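Local atomic coordinates of hypothetical protein (Legionella pneumophila subsp. pneumophila, PDB entry 2IM9), a protein that is of unknown function but belongs to an N-acetylmuramoyl-L-alanine amidase-like family in the papain-like peptidase clan, and so probably acts on bacterial cell-wall peptides. Residues I247-P252 against K310-Q315; K68-S73 against R87-G92; L74-N79 against R128-R133. One frame throughout, in Å; residues are numbered along the deposited sequence. Where two conformers were deposited one is given.

Contact 1: I247-P252 against K310-Q315; sequences IEIIRP and KGINIQ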
ATOM      1  N   ILE A 247      -5.559   6.477  -0.626  1.00 14.06           N
ATOM      2  CA  ILE A 247      -5.259   7.461   0.440  1.00 13.29           C
ATOM      3  C   ILE A 247      -4.122   6.943   1.304  1.00 13.19           C
ATOM      4  O   ILE A 247      -4.219   5.832   1.835  1.00 13.58           O
ATOM      5  CB  ILE A 247      -6.487   7.673   1.373  1.00 13.99           C
ATOM      6  CG1 ILE A 247      -7.673   8.236   0.584  1.00 15.90           C
ATOM      7  CG2 ILE A 247      -6.130   8.602   2.524  1.00 14.42           C
ATOM      8  CD1 ILE A 247      -8.969   8.150   1.380  1.00 22.73           C
ATOM      9  N   GLU A 248      -3.053   7.729   1.414  1.00 13.00           N
ATOM     10  CA  GLU A 248      -1.919   7.407   2.291  1.00 13.09           C
ATOM     11  C   GLU A 248      -1.858   8.348   3.488  1.00 13.02           C
ATOM     12  O   GLU A 248      -2.070   9.562   3.360  1.00 12.77           O
ATOM     13  CB  GLU A 248      -0.598   7.456   1.508  1.00 12.90           C
ATOM     14  CG  GLU A 248      -0.526   6.398   0.417  1.00 13.92           C
ATOM     15  CD  GLU A 248       0.598   6.591  -0.592  1.00 15.03           C
ATOM     16  OE1 GLU A 248       1.314   7.613  -0.529  1.00 14.71           O
ATOM     17  OE2 GLU A 248       0.764   5.683  -1.441  1.00 16.13           O
ATOM     18  N   ILE A 249      -1.541   7.783   4.649  1.00 12.76           N
ATOM     19  CA  ILE A 249      -1.508   8.559   5.876  1.00 13.47           C
ATOM     20  C   ILE A 249      -0.074   9.031   6.109  1.00 13.50           C
ATOM     21  O   ILE A 249       0.831   8.198   6.173  1.00 14.06           O
ATOM     22  CB  ILE A 249      -2.016   7.717   7.085  1.00 14.39           C
ATOM     23  CG1 ILE A 249      -3.442   7.178   6.846  1.00 13.37           C
ATOM     24  CG2 ILE A 249      -1.883   8.524   8.386  1.00 14.46           C
ATOM     25  CD1 ILE A 249      -4.487   8.232   6.456  1.00 13.18           C
ATOM     26  N   ILE A 250       0.120  10.348   6.261  1.00 13.04           N
ATOM     27  CA  ILE A 250       1.451  10.960   6.188  1.00 13.78           C
ATOM     28  C   ILE A 250       1.941  11.473   7.533  1.00 14.75           C
ATOM     29  O   ILE A 250       1.211  12.189   8.235  1.00 14.07           O
ATOM     30  CB  ILE A 250       1.451  12.136   5.150  1.00 14.06           C
ATOM     31  CG1 ILE A 250       0.885  11.661   3.791  1.00 14.50           C
ATOM     32  CG2 ILE A 250       2.859  12.747   5.005  1.00 15.29           C
ATOM     33  CD1 ILE A 250       1.562  10.415   3.203  1.00 13.98           C
ATOM     34  N   ARG A 251       3.171  11.102   7.872  1.00 15.38           N
ATOM     35  CA  ARG A 251       3.830  11.544   9.089  1.00 16.86           C
ATOM     36  C   ARG A 251       5.149  12.214   8.667  1.00 18.32           C
ATOM     37  O   ARG A 251       6.164  11.528   8.495  1.00 18.61           O
ATOM     38  CB  ARG A 251       4.082  10.349   9.999  1.00 16.65           C
ATOM     39  CG  ARG A 251       2.818   9.605  10.414  1.00 15.72           C
ATOM     40  CD  ARG A 251       3.053   8.683  11.561  1.00 18.32           C
ATOM     41  NE  ARG A 251       1.991   7.701  11.697  1.00 18.77           N
ATOM     42  CZ  ARG A 251       1.651   7.146  12.857  1.00 21.80           C
ATOM     43  NH1 ARG A 251       2.290   7.498  13.974  1.00 18.83           N
ATOM     44  NH2 ARG A 251       0.688   6.232  12.899  1.00 20.07           N
ATOM     45  N   PRO A 252       5.131  13.557   8.497  1.00 19.54           N
ATOM     46  CA  PRO A 252       6.266  14.306   7.931  1.00 20.83           C
ATOM     47  C   PRO A 252       7.530  14.242   8.765  1.00 22.75           C
ATOM     48  O   PRO A 252       8.624  14.318   8.205  1.00 24.07           O
ATOM     49  CB  PRO A 252       5.772  15.759   7.897  1.00 21.16           C
ATOM     50  CG  PRO A 252       4.301  15.672   8.022  1.00 21.14           C
ATOM     51  CD  PRO A 252       3.988  14.434   8.798  1.00 19.33           C
ATOM     52  N   LYS A 310       0.063  14.095  10.275  1.00 16.03           N
ATOM     53  CA  LYS A 310      -0.254  15.493   9.934  1.00 16.14           C
ATOM     54  C   LYS A 310      -1.160  15.665   8.719  1.00 15.75           C
ATOM     55  O   LYS A 310      -1.590  16.786   8.427  1.00 14.87           O
ATOM     56  CB  LYS A 310       1.023  16.322   9.719  1.00 16.91           C
ATOM     57  CG  LYS A 310       1.896  16.497  10.977  1.00 19.80           C
ATOM     58  CD  LYS A 310       1.190  17.330  12.038  1.00 24.83           C
ATOM     59  CE  LYS A 310       1.984  17.375  13.338  1.00 29.81           C
ATOM     60  NZ  LYS A 310       1.300  18.230  14.349  1.00 32.49           N
ATOM     61  N   GLY A 311      -1.408  14.590   7.976  1.00 14.91           N
ATOM     62  CA  GLY A 311      -2.342  14.711   6.843  1.00 13.99           C
ATOM     63  C   GLY A 311      -2.370  13.530   5.900  1.00 13.21           C
ATOM     64  O   GLY A 311      -1.942  12.421   6.255  1.00 12.85           O
ATOM     65  N   ILE A 312      -2.878  13.763   4.691  1.00 12.85           N
ATOM     66  CA  ILE A 312      -3.067  12.663   3.729  1.00 13.06           C
ATOM     67  C   ILE A 312      -2.559  12.967   2.312  1.00 13.09           C
ATOM     68  O   ILE A 312      -2.575  14.105   1.875  1.00 13.20           O
ATOM     69  CB  ILE A 312      -4.559  12.271   3.624  1.00 13.35           C
ATOM     70  CG1 ILE A 312      -5.431  13.444   3.150  1.00 12.94           C
ATOM     71  CG2 ILE A 312      -5.032  11.669   4.955  1.00 15.70           C
ATOM     72  CD1 ILE A 312      -6.907  13.044   2.906  1.00 13.44           C
ATOM     73  N   ASN A 313      -2.139  11.921   1.608  1.00 13.35           N
ATOM     74  CA  ASN A 313      -1.745  12.006   0.198  1.00 13.29           C
ATOM     75  C   ASN A 313      -2.795  11.254  -0.601  1.00 13.37           C
ATOM     76  O   ASN A 313      -3.319  10.240  -0.131  1.00 12.89           O
ATOM     77  CB  ASN A 313      -0.331  11.408   0.017  1.00 13.40           C
ATOM     78  CG  ASN A 313       0.088  11.276  -1.443  1.00 15.41           C
ATOM     79  OD1 ASN A 313      -0.297  10.332  -2.142  1.00 16.37           O
ATOM     80  ND2 ASN A 313       0.908  12.198  -1.897  1.00 14.54           N
ATOM     81  N   ILE A 314      -3.107  11.766  -1.797  1.00 13.89           N
ATOM     82  CA  ILE A 314      -4.155  11.167  -2.636  0.50 14.35           C
ATOM     83  C   ILE A 314      -3.601  10.860  -4.023  1.00 15.02           C
ATOM     84  O   ILE A 314      -3.037  11.730  -4.687  1.00 14.56           O
ATOM     85  CB  ILE A 314      -5.399  12.100  -2.782  0.50 14.81           C
ATOM     86  CG1 ILE A 314      -5.942  12.552  -1.411  0.50 15.34           C
ATOM     87  CG2 ILE A 314      -6.523  11.399  -3.550  0.50 15.15           C
ATOM     88  CD1 ILE A 314      -5.323  13.827  -0.879  0.50 17.14           C
ATOM     89  N   GLN A 315      -3.784   9.608  -4.453  1.00 13.97           N
ATOM     90  CA  GLN A 315      -3.386   9.166  -5.786  1.00 15.36           C
ATOM     91  C   GLN A 315      -4.569   8.532  -6.488  1.00 15.18           C
ATOM     92  O   GLN A 315      -5.472   7.988  -5.845  1.00 15.56           O
ATOM     93  CB  GLN A 315      -2.285   8.131  -5.676  1.00 15.25           C
ATOM     94  CG  GLN A 315      -0.960   8.722  -5.246  1.00 19.05           C
ATOM     95  CD  GLN A 315       0.087   7.666  -5.175  1.00 21.24           C
ATOM     96  OE1 GLN A 315       0.069   6.824  -4.263  1.00 23.43           O
ATOM     97  NE2 GLN A 315       1.000   7.671  -6.145  1.00 21.74           N
TER

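Contact 2: K68-S73 against R87-G92; sequences KYILGS and RYRVDG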
ATOM      1  N   LYS A  68      -9.518 -11.180   7.445  1.00 18.63           N
ATOM      2  CA  LYS A  68      -8.708 -10.886   8.612  1.00 19.29           C
ATOM      3  C   LYS A  68      -7.421 -10.156   8.264  1.00 19.31           C
ATOM      4  O   LYS A  68      -6.907 -10.277   7.147  1.00 19.23           O
ATOM      5  CB  LYS A  68      -8.386 -12.159   9.394  1.00 20.13           C
ATOM      6  CG  LYS A  68      -7.312 -13.012   8.782  1.00 23.53           C
ATOM      7  CD  LYS A  68      -7.085 -14.268   9.606  1.00 28.12           C
ATOM      8  CE  LYS A  68      -6.474 -15.353   8.743  1.00 30.70           C
ATOM      9  NZ  LYS A  68      -5.966 -16.465   9.592  1.00 33.84           N
ATOM     10  N   TYR A  69      -6.908  -9.428   9.247  1.00 18.75           N
ATOM     11  CA  TYR A  69      -5.643  -8.739   9.147  1.00 18.93           C
ATOM     12  C   TYR A  69      -4.522  -9.720   9.434  1.00 18.49           C
ATOM     13  O   TYR A  69      -4.575 -10.446  10.435  1.00 19.23           O
ATOM     14  CB  TYR A  69      -5.604  -7.586  10.162  1.00 19.18           C
ATOM     15  CG  TYR A  69      -4.349  -6.770  10.101  1.00 20.67           C
ATOM     16  CD1 TYR A  69      -4.224  -5.733   9.174  1.00 19.38           C
ATOM     17  CD2 TYR A  69      -3.280  -7.035  10.961  1.00 20.16           C
ATOM     18  CE1 TYR A  69      -3.064  -4.971   9.107  1.00 22.08           C
ATOM     19  CE2 TYR A  69      -2.097  -6.275  10.900  1.00 22.47           C
ATOM     20  CZ  TYR A  69      -2.006  -5.249   9.963  1.00 22.66           C
ATOM     21  OH  TYR A  69      -0.854  -4.494   9.905  1.00 24.26           O
ATOM     22  N   ILE A  70      -3.528  -9.776   8.547  1.00 18.13           N
ATOM     23  CA  ILE A  70      -2.286 -10.493   8.832  1.00 18.21           C
ATOM     24  C   ILE A  70      -1.113  -9.559   8.556  1.00 18.61           C
ATOM     25  O   ILE A  70      -0.921  -9.126   7.422  1.00 17.93           O
ATOM     26  CB  ILE A  70      -2.106 -11.777   7.989  1.00 17.52           C
ATOM     27  CG1 ILE A  70      -3.308 -12.707   8.176  1.00 18.75           C
ATOM     28  CG2 ILE A  70      -0.789 -12.463   8.346  1.00 17.74           C
ATOM     29  CD1 ILE A  70      -3.328 -13.903   7.232  1.00 19.26           C
ATOM     30  N   LEU A  71      -0.345  -9.241   9.589  1.00 18.32           N
ATOM     31  CA  LEU A  71       0.821  -8.391   9.414  1.00 19.56           C
ATOM     32  C   LEU A  71       1.821  -9.060   8.473  1.00 18.69           C
ATOM     33  O   LEU A  71       2.153 -10.230   8.664  1.00 19.30           O
ATOM     34  CB  LEU A  71       1.491  -8.146  10.759  1.00 20.78           C
ATOM     35  CG  LEU A  71       2.711  -7.235  10.713  1.00 22.00           C
ATOM     36  CD1 LEU A  71       2.339  -5.849  10.199  1.00 25.47           C
ATOM     37  CD2 LEU A  71       3.358  -7.171  12.096  1.00 25.38           C
ATOM     38  N   GLY A  72       2.283  -8.331   7.455  1.00 18.71           N
ATOM     39  CA  GLY A  72       3.279  -8.884   6.516  1.00 17.40           C
ATOM     40  C   GLY A  72       2.718 -10.096   5.777  1.00 17.31           C
ATOM     41  O   GLY A  72       3.301 -11.176   5.789  1.00 17.64           O
ATOM     42  N   SER A  73       1.569  -9.909   5.139  1.00 16.37           N
ATOM     43  CA  SER A  73       0.789 -11.017   4.568  1.00 16.19           C
ATOM     44  C   SER A  73       1.497 -11.798   3.462  1.00 15.25           C
ATOM     45  O   SER A  73       1.228 -12.986   3.277  1.00 14.78           O
ATOM     46  CB  SER A  73      -0.532 -10.488   4.011  1.00 16.74           C
ATOM     47  OG  SER A  73      -1.511 -10.365   5.051  1.00 21.03           O
ATOM     48  N   ARG A  87       2.950 -15.442  -2.436  1.00 13.04           N
ATOM     49  CA  ARG A  87       3.024 -14.307  -3.352  1.00 13.64           C
ATOM     50  C   ARG A  87       1.726 -13.508  -3.444  1.00 13.79           C
ATOM     51  O   ARG A  87       1.736 -12.304  -3.767  1.00 13.47           O
ATOM     52  CB  ARG A  87       3.425 -14.828  -4.732  1.00 13.43           C
ATOM     53  CG  ARG A  87       4.891 -15.226  -4.711  1.00 14.28           C
ATOM     54  CD  ARG A  87       5.255 -16.071  -5.907  1.00 15.77           C
ATOM     55  NE  ARG A  87       4.652 -17.393  -5.809  1.00 15.63           N
ATOM     56  CZ  ARG A  87       4.832 -18.343  -6.707  1.00 14.70           C
ATOM     57  NH1 ARG A  87       5.599 -18.082  -7.768  1.00 16.43           N
ATOM     58  NH2 ARG A  87       4.257 -19.532  -6.528  1.00 14.05           N
ATOM     59  N   TYR A  88       0.613 -14.192  -3.185  1.00 14.09           N
ATOM     60  CA  TYR A  88      -0.722 -13.579  -3.096  1.00 13.86           C
ATOM     61  C   TYR A  88      -1.633 -14.534  -2.314  1.00 13.71           C
ATOM     62  O   TYR A  88      -1.345 -15.734  -2.189  1.00 13.28           O
ATOM     63  CB  TYR A  88      -1.321 -13.309  -4.484  1.00 14.84           C
ATOM     64  CG  TYR A  88      -1.237 -14.518  -5.395  1.00 16.22           C
ATOM     65  CD1 TYR A  88      -2.275 -15.461  -5.437  1.00 16.22           C
ATOM     66  CD2 TYR A  88      -0.110 -14.722  -6.201  1.00 18.09           C
ATOM     67  CE1 TYR A  88      -2.198 -16.592  -6.262  1.00 17.63           C
ATOM     68  CE2 TYR A  88      -0.011 -15.832  -7.031  1.00 17.81           C
ATOM     69  CZ  TYR A  88      -1.057 -16.767  -7.056  1.00 17.23           C
ATOM     70  OH  TYR A  88      -0.953 -17.865  -7.878  1.00 20.60           O
ATOM     71  N   ARG A  89      -2.703 -13.987  -1.754  1.00 13.30           N
ATOM     72  CA  ARG A  89      -3.626 -14.780  -0.945  1.00 13.83           C
ATOM     73  C   ARG A  89      -4.954 -14.068  -0.810  1.00 14.47           C
ATOM     74  O   ARG A  89      -5.045 -12.854  -1.046  1.00 14.91           O
ATOM     75  CB  ARG A  89      -3.024 -15.042   0.444  1.00 13.83           C
ATOM     76  CG  ARG A  89      -2.855 -13.787   1.290  1.00 13.65           C
ATOM     77  CD  ARG A  89      -1.863 -13.998   2.411  1.00 15.55           C
ATOM     78  NE  ARG A  89      -2.285 -15.068   3.342  1.00 15.49           N
ATOM     79  CZ  ARG A  89      -1.551 -15.513   4.368  1.00 17.56           C
ATOM     80  NH1 ARG A  89      -0.346 -15.014   4.607  1.00 18.15           N
ATOM     81  NH2 ARG A  89      -2.020 -16.495   5.156  1.00 17.81           N
ATOM     82  N   VAL A  90      -5.986 -14.811  -0.413  1.00 14.73           N
ATOM     83  CA  VAL A  90      -7.312 -14.194  -0.220  1.00 16.52           C
ATOM     84  C   VAL A  90      -7.840 -14.365   1.197  1.00 16.88           C
ATOM     85  O   VAL A  90      -8.987 -13.998   1.475  1.00 19.04           O
ATOM     86  CB  VAL A  90      -8.344 -14.754  -1.217  1.00 16.13           C
ATOM     87  CG1 VAL A  90      -7.978 -14.330  -2.651  1.00 16.22           C
ATOM     88  CG2 VAL A  90      -8.437 -16.286  -1.097  1.00 16.17           C
ATOM     89  N   ASP A  91      -7.022 -14.930   2.076  1.00 17.98           N
ATOM     90  CA  ASP A  91      -7.436 -15.268   3.446  1.00 18.68           C
ATOM     91  C   ASP A  91      -6.972 -14.237   4.491  1.00 18.45           C
ATOM     92  O   ASP A  91      -7.300 -14.349   5.670  1.00 18.40           O
ATOM     93  CB  ASP A  91      -6.910 -16.657   3.831  1.00 19.55           C
ATOM     94  CG  ASP A  91      -5.395 -16.694   3.932  1.00 21.45           C
ATOM     95  OD1 ASP A  91      -4.735 -16.078   3.072  1.00 21.25           O
ATOM     96  OD2 ASP A  91      -4.856 -17.317   4.869  1.00 24.27           O
ATOM     97  N   GLY A  92      -6.202 -13.240   4.063  1.00 17.51           N
ATOM     98  CA  GLY A  92      -5.665 -12.251   5.003  1.00 16.61           C
ATOM     99  C   GLY A  92      -4.939 -11.158   4.245  1.00 16.66           C
ATOM    100  O   GLY A  92      -4.449 -11.408   3.144  1.00 15.05           O
TER
HETATM  101  O   HOH W   1     -10.389 -13.991   6.728  1.00 28.94           O
HETATM  102  O   HOH W   2      -4.699 -17.794   7.637  1.00 42.31           O

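Contact 3: L74-N79 against R128-R133; sequences LGEGPN and RSYINR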
ATOM      1  N   LEU A  74       2.353 -11.110   2.701  1.00 14.25           N
ATOM      2  CA  LEU A  74       2.950 -11.689   1.486  1.00 13.49           C
ATOM      3  C   LEU A  74       4.460 -11.728   1.560  1.00 14.22           C
ATOM      4  O   LEU A  74       5.091 -10.900   2.239  1.00 15.41           O
ATOM      5  CB  LEU A  74       2.535 -10.870   0.247  1.00 13.80           C
ATOM      6  CG  LEU A  74       1.020 -10.792  -0.004  1.00 12.20           C
ATOM      7  CD1 LEU A  74       0.695 -10.050  -1.322  1.00 11.05           C
ATOM      8  CD2 LEU A  74       0.444 -12.197  -0.042  1.00 12.83           C
ATOM      9  N   GLY A  75       5.036 -12.674   0.825  1.00 13.54           N
ATOM     10  CA  GLY A  75       6.479 -12.758   0.650  1.00 14.91           C
ATOM     11  C   GLY A  75       6.833 -13.025  -0.807  1.00 14.90           C
ATOM     12  O   GLY A  75       6.148 -12.560  -1.734  1.00 15.88           O
ATOM     13  N   GLU A  76       7.929 -13.751  -1.019  1.00 14.92           N
ATOM     14  CA  GLU A  76       8.389 -14.063  -2.372  1.00 15.17           C
ATOM     15  C   GLU A  76       7.940 -15.456  -2.824  1.00 15.75           C
ATOM     16  O   GLU A  76       8.217 -15.858  -3.957  1.00 15.67           O
ATOM     17  CB  GLU A  76       9.909 -13.918  -2.478  1.00 15.86           C
ATOM     18  CG  GLU A  76      10.370 -12.476  -2.747  1.00 15.10           C
ATOM     19  CD  GLU A  76      10.027 -11.531  -1.602  1.00 18.48           C
ATOM     20  OE1 GLU A  76      10.602 -11.692  -0.495  1.00 15.51           O
ATOM     21  OE2 GLU A  76       9.167 -10.645  -1.811  1.00 18.00           O
ATOM     22  N   GLY A  77       7.214 -16.160  -1.959  1.00 15.04           N
ATOM     23  CA  GLY A  77       6.583 -17.422  -2.341  1.00 16.00           C
ATOM     24  C   GLY A  77       7.301 -18.666  -1.856  1.00 16.74           C
ATOM     25  O   GLY A  77       8.353 -18.595  -1.200  1.00 16.72           O
ATOM     26  N   PRO A  78       6.758 -19.838  -2.207  1.00 16.66           N
ATOM     27  CA  PRO A  78       7.390 -21.087  -1.825  1.00 18.39           C
ATOM     28  C   PRO A  78       8.820 -21.103  -2.351  1.00 18.05           C
ATOM     29  O   PRO A  78       9.097 -20.550  -3.425  1.00 20.19           O
ATOM     30  CB  PRO A  78       6.537 -22.145  -2.558  1.00 18.16           C
ATOM     31  CG  PRO A  78       5.189 -21.502  -2.718  1.00 18.07           C
ATOM     32  CD  PRO A  78       5.523 -20.041  -3.000  1.00 16.86           C
ATOM     33  N   ASN A  79       9.726 -21.708  -1.595  1.00 18.51           N
ATOM     34  CA  ASN A  79      11.107 -21.850  -2.003  1.00 18.34           C
ATOM     35  C   ASN A  79      11.886 -20.540  -2.081  1.00 17.36           C
ATOM     36  O   ASN A  79      13.012 -20.533  -2.572  1.00 16.67           O
ATOM     37  CB  ASN A  79      11.199 -22.595  -3.351  1.00 18.93           C
ATOM     38  CG  ASN A  79      10.375 -23.874  -3.364  1.00 21.96           C
ATOM     39  OD1 ASN A  79      10.612 -24.771  -2.554  1.00 24.57           O
ATOM     40  ND2 ASN A  79       9.406 -23.967  -4.289  1.00 21.17           N
ATOM     41  N   ARG A 128      11.253 -10.463  -9.230  1.00 20.52           N
ATOM     42  CA  ARG A 128      10.952 -10.942  -7.877  1.00 20.68           C
ATOM     43  C   ARG A 128      12.190 -11.190  -7.022  1.00 19.43           C
ATOM     44  O   ARG A 128      13.009 -12.079  -7.306  1.00 19.84           O
ATOM     45  CB  ARG A 128      10.114 -12.224  -7.946  1.00 21.24           C
ATOM     46  CG  ARG A 128       9.769 -12.819  -6.569  1.00 22.37           C
ATOM     47  CD  ARG A 128       9.373 -14.310  -6.667  1.00 23.49           C
ATOM     48  NE  ARG A 128       8.481 -14.571  -7.798  1.00 28.50           N
ATOM     49  CZ  ARG A 128       7.257 -14.064  -7.936  1.00 29.80           C
ATOM     50  NH1 ARG A 128       6.534 -14.371  -9.007  1.00 31.46           N
ATOM     51  NH2 ARG A 128       6.756 -13.246  -7.014  1.00 30.89           N
ATOM     52  N   SER A 129      12.320 -10.399  -5.961  1.00 17.72           N
ATOM     53  CA  SER A 129      13.381 -10.609  -4.970  1.00 16.88           C
ATOM     54  C   SER A 129      13.065  -9.763  -3.761  1.00 16.28           C
ATOM     55  O   SER A 129      12.341  -8.761  -3.873  1.00 15.11           O
ATOM     56  CB  SER A 129      14.760 -10.230  -5.543  1.00 17.48           C
ATOM     57  OG  SER A 129      14.882  -8.817  -5.646  1.00 18.96           O
ATOM     58  N   TYR A 130      13.598 -10.160  -2.602  1.00 15.00           N
ATOM     59  CA  TYR A 130      13.416  -9.353  -1.398  1.00 15.30           C
ATOM     60  C   TYR A 130      13.842  -7.892  -1.620  1.00 15.10           C
ATOM     61  O   TYR A 130      13.089  -6.973  -1.298  1.00 14.87           O
ATOM     62  CB  TYR A 130      14.130  -9.954  -0.180  1.00 15.00           C
ATOM     63  CG  TYR A 130      13.689  -9.259   1.098  1.00 15.58           C
ATOM     64  CD1 TYR A 130      12.637  -9.759   1.852  1.00 14.80           C
ATOM     65  CD2 TYR A 130      14.279  -8.061   1.501  1.00 15.53           C
ATOM     66  CE1 TYR A 130      12.215  -9.119   3.010  1.00 15.25           C
ATOM     67  CE2 TYR A 130      13.856  -7.391   2.662  1.00 14.10           C
ATOM     68  CZ  TYR A 130      12.822  -7.924   3.404  1.00 15.46           C
ATOM     69  OH  TYR A 130      12.376  -7.273   4.537  1.00 17.21           O
ATOM     70  N   ILE A 131      15.028  -7.671  -2.185  1.00 15.39           N
ATOM     71  CA  ILE A 131      15.529  -6.299  -2.273  1.00 15.91           C
ATOM     72  C   ILE A 131      14.768  -5.487  -3.305  1.00 16.04           C
ATOM     73  O   ILE A 131      14.736  -4.272  -3.198  1.00 17.09           O
ATOM     74  CB  ILE A 131      17.044  -6.202  -2.553  1.00 16.98           C
ATOM     75  CG1 ILE A 131      17.364  -6.687  -3.966  1.00 18.83           C
ATOM     76  CG2 ILE A 131      17.843  -6.935  -1.463  1.00 16.47           C
ATOM     77  CD1 ILE A 131      18.740  -6.278  -4.437  1.00 25.01           C
ATOM     78  N   ASN A 132      14.181  -6.154  -4.307  1.00 16.11           N
ATOM     79  CA  ASN A 132      13.379  -5.461  -5.322  1.00 15.91           C
ATOM     80  C   ASN A 132      11.947  -5.184  -4.857  1.00 15.27           C
ATOM     81  O   ASN A 132      11.211  -4.433  -5.492  1.00 15.75           O
ATOM     82  CB  ASN A 132      13.338  -6.260  -6.630  1.00 17.21           C
ATOM     83  CG  ASN A 132      14.582  -6.098  -7.475  1.00 20.79           C
ATOM     84  OD1 ASN A 132      15.425  -5.231  -7.225  1.00 24.13           O
ATOM     85  ND2 ASN A 132      14.706  -6.945  -8.494  1.00 24.50           N
ATOM     86  N   ARG A 133      11.513  -5.815  -3.777  1.00 14.41           N
ATOM     87  CA  ARG A 133      10.163  -5.556  -3.291  1.00 14.22           C
ATOM     88  C   ARG A 133      10.008  -4.065  -2.995  1.00 14.05           C
ATOM     89  O   ARG A 133      10.930  -3.417  -2.500  1.00 14.39           O
ATOM     90  CB  ARG A 133       9.861  -6.384  -2.039  1.00 14.07           C
ATOM     91  CG  ARG A 133       8.337  -6.633  -1.871  1.00 15.83           C
ATOM     92  CD  ARG A 133       7.969  -7.085  -0.462  1.00 16.29           C
ATOM     93  NE  ARG A 133       8.520  -8.400  -0.113  1.00 16.59           N
ATOM     94  CZ  ARG A 133       8.472  -8.935   1.108  1.00 16.35           C
ATOM     95  NH1 ARG A 133       7.879  -8.263   2.106  1.00 16.88           N
ATOM     96  NH2 ARG A 133       9.008 -10.140   1.338  1.00 14.56           N
TER

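Contact 1: I247-P252 against K310-Q315
Ile247 and Ile249 send their side chains to the same face of the sheet as Ile312, and the methyl CG2 of Ile312 lies within reach of both. Placing CG1 of Ile312 between its backbone N and carbonyl carbon (chi1 60°) brings CG2 beside the backbone N, where it meets Ile249 CD1 at 3.8 Å and Ile247 CG2 at 4.1 Å. Leu300 of helix 296-303 covers this apolar patch, touching Ile249 and Ile312. On the other face Glu248 and Asn313 run side by side in the same direction, their carboxylate and amide planes 22° apart. Two oxygens, Glu248 OE1 and Asn313 OD1, stand 3.5 Å apart without bonding, and the polar ends find donors and acceptors elsewhere: Asn142 donates to OE1, while Asn313 ND2 gives to Asp153 and to the carbonyl of Pro220. Ile250, bent at its second torsion, lays CD1 against Asn313 CB at 3.8 Å.

The backbones pair as antiparallel strands within the antiparallel sheet of the chain, where strand 311-317 also pairs with 214-223. Glu248 and Asn313 form a hydrogen-bonded pair, Glu248 N to Asn313 O at 3.0 Å and Asn313 N to Glu248 O at 2.9 Å. At the far end lies a classic beta bulge, with Lys310 and Gly311 both facing Ile250: Ile250 N donates to Gly311 O, and Lys310 N returns a bond to Ile250 O that is nearly straight at hydrogen (176°). At the bulge itself, Pro252 CD touches Lys310 CB at 3.6 Å, the ring and the lysine chain crossing at about a right angle.

Contact 2: K68-S73 against R87-G92
A long irregular loop between helices 53-63 and 95-107 folds back on itself here, and Arg89 reaches across it to Ser73. The bend at chi3 (-61°) turns the guanidinium so that all three of its nitrogens are engaged. NH1 donates to the backbone oxygen Ser73 O at 2.9 Å, in the carbonyl plane and on a lone pair, while NE and NH2 grip the carboxylate of Asp91 side-on in a salt bridge within the segment: Arg89 NE to Asp91 OD1 at 2.7 Å and Arg89 NH2 to Asp91 OD2 at 3.0 Å. Three bonds close to one plane fix the rotation of the group. Over one face sits Ile70 CD1, 3.6 Å from Arg89 NH2, and the same methyl packs on Gly92 CA. Ser73 OG donates to Ile70 O at 2.7 Å, tying together the two residues that face Arg89 and Gly92. On the exposed side Lys68 lays CE 3.3 Å from Asp91 O. One water joins Lys68 NZ to Asp91 OD2, and a second joins Lys68 N to Asp91 O. Crossed by one direct hydrogen bond and two water bridges, this is an irregular loop leading into helix 95-107, consistent with the papain-like fold expected from the family.

Contact 3: L74-N79 against R128-R133
Two bends bring Glu76 and Arg133 together: the glutamate chain turns at chi2 (64°), the arginine chain at chi3 (-66°), and the carboxylate meets the guanidinium side-on. Arg133 NH2 donates to Glu76 OE1 at 2.9 Å, and Arg133 NE to Glu76 OE2, also at 2.9 Å. Both oxygens use their syn lone pairs, the geometry of a bidentate salt bridge. The fit is not perfectly flat, however. OE1 lies close to the guanidinium plane, OE2 is tilted 16° from it, and the bond to OE2 is the more bent of the two. Each group has a further partner, since Tyr123 OH bonds to Glu76 OE2 and Asp83 forms a salt bridge with Arg133 NH2. The carboxylate is thus held at both oxygens and is probably ionised. Leu74 O lies over one face of the guanidinium, 3.8 Å from Arg133 NH1.

The arginine is presented by a type I beta turn from Tyr130 to Arg133, closed by a bond from Arg133 N to Tyr130 O. Ahead of it Ser129 forms an ST motif, its OG accepting from Asn132 N at 3.1 Å. The contact so joins the loop before helix 95-107 to the loop between helices 111-122 and 137-147, in the largely helical first part of this amidase-like domain.

Tyr130 comes at the carboxylate obliquely, CD1 lying 3.7 Å from Glu76 OE1 with the ring and carboxylate planes perpendicular, while its own hydroxyl bonds to Lys183. Arg128 and Glu76 slide past each other in opposite directions. Their CG atoms are 3.9 Å apart, and Arg128 CD rests 3.3 Å from the backbone oxygen Glu76 O.

In the fold
Contacts 2 and 3 are neighbours, with centres about 14 Å apart. Segment 74-79 follows 68-73 without a break, and the segments of the two contacts alternate along the chain. They touch directly: Arg87 CD lies 3.4 Å from Arg128 NH2, and Leu74 CD1 lies 3.5 Å from Arg87 O. Contact 1 stands on the opposite side of the chain's centre, its own centre about 23 Å from that of contact 2 and 27 Å from that of contact 3. Contact 2 leads into helix 95-107, while in contact 1 Ile249 bonds by its backbone to His268. If the fold is papain-like, a site would probably lie between these parts, but none is established.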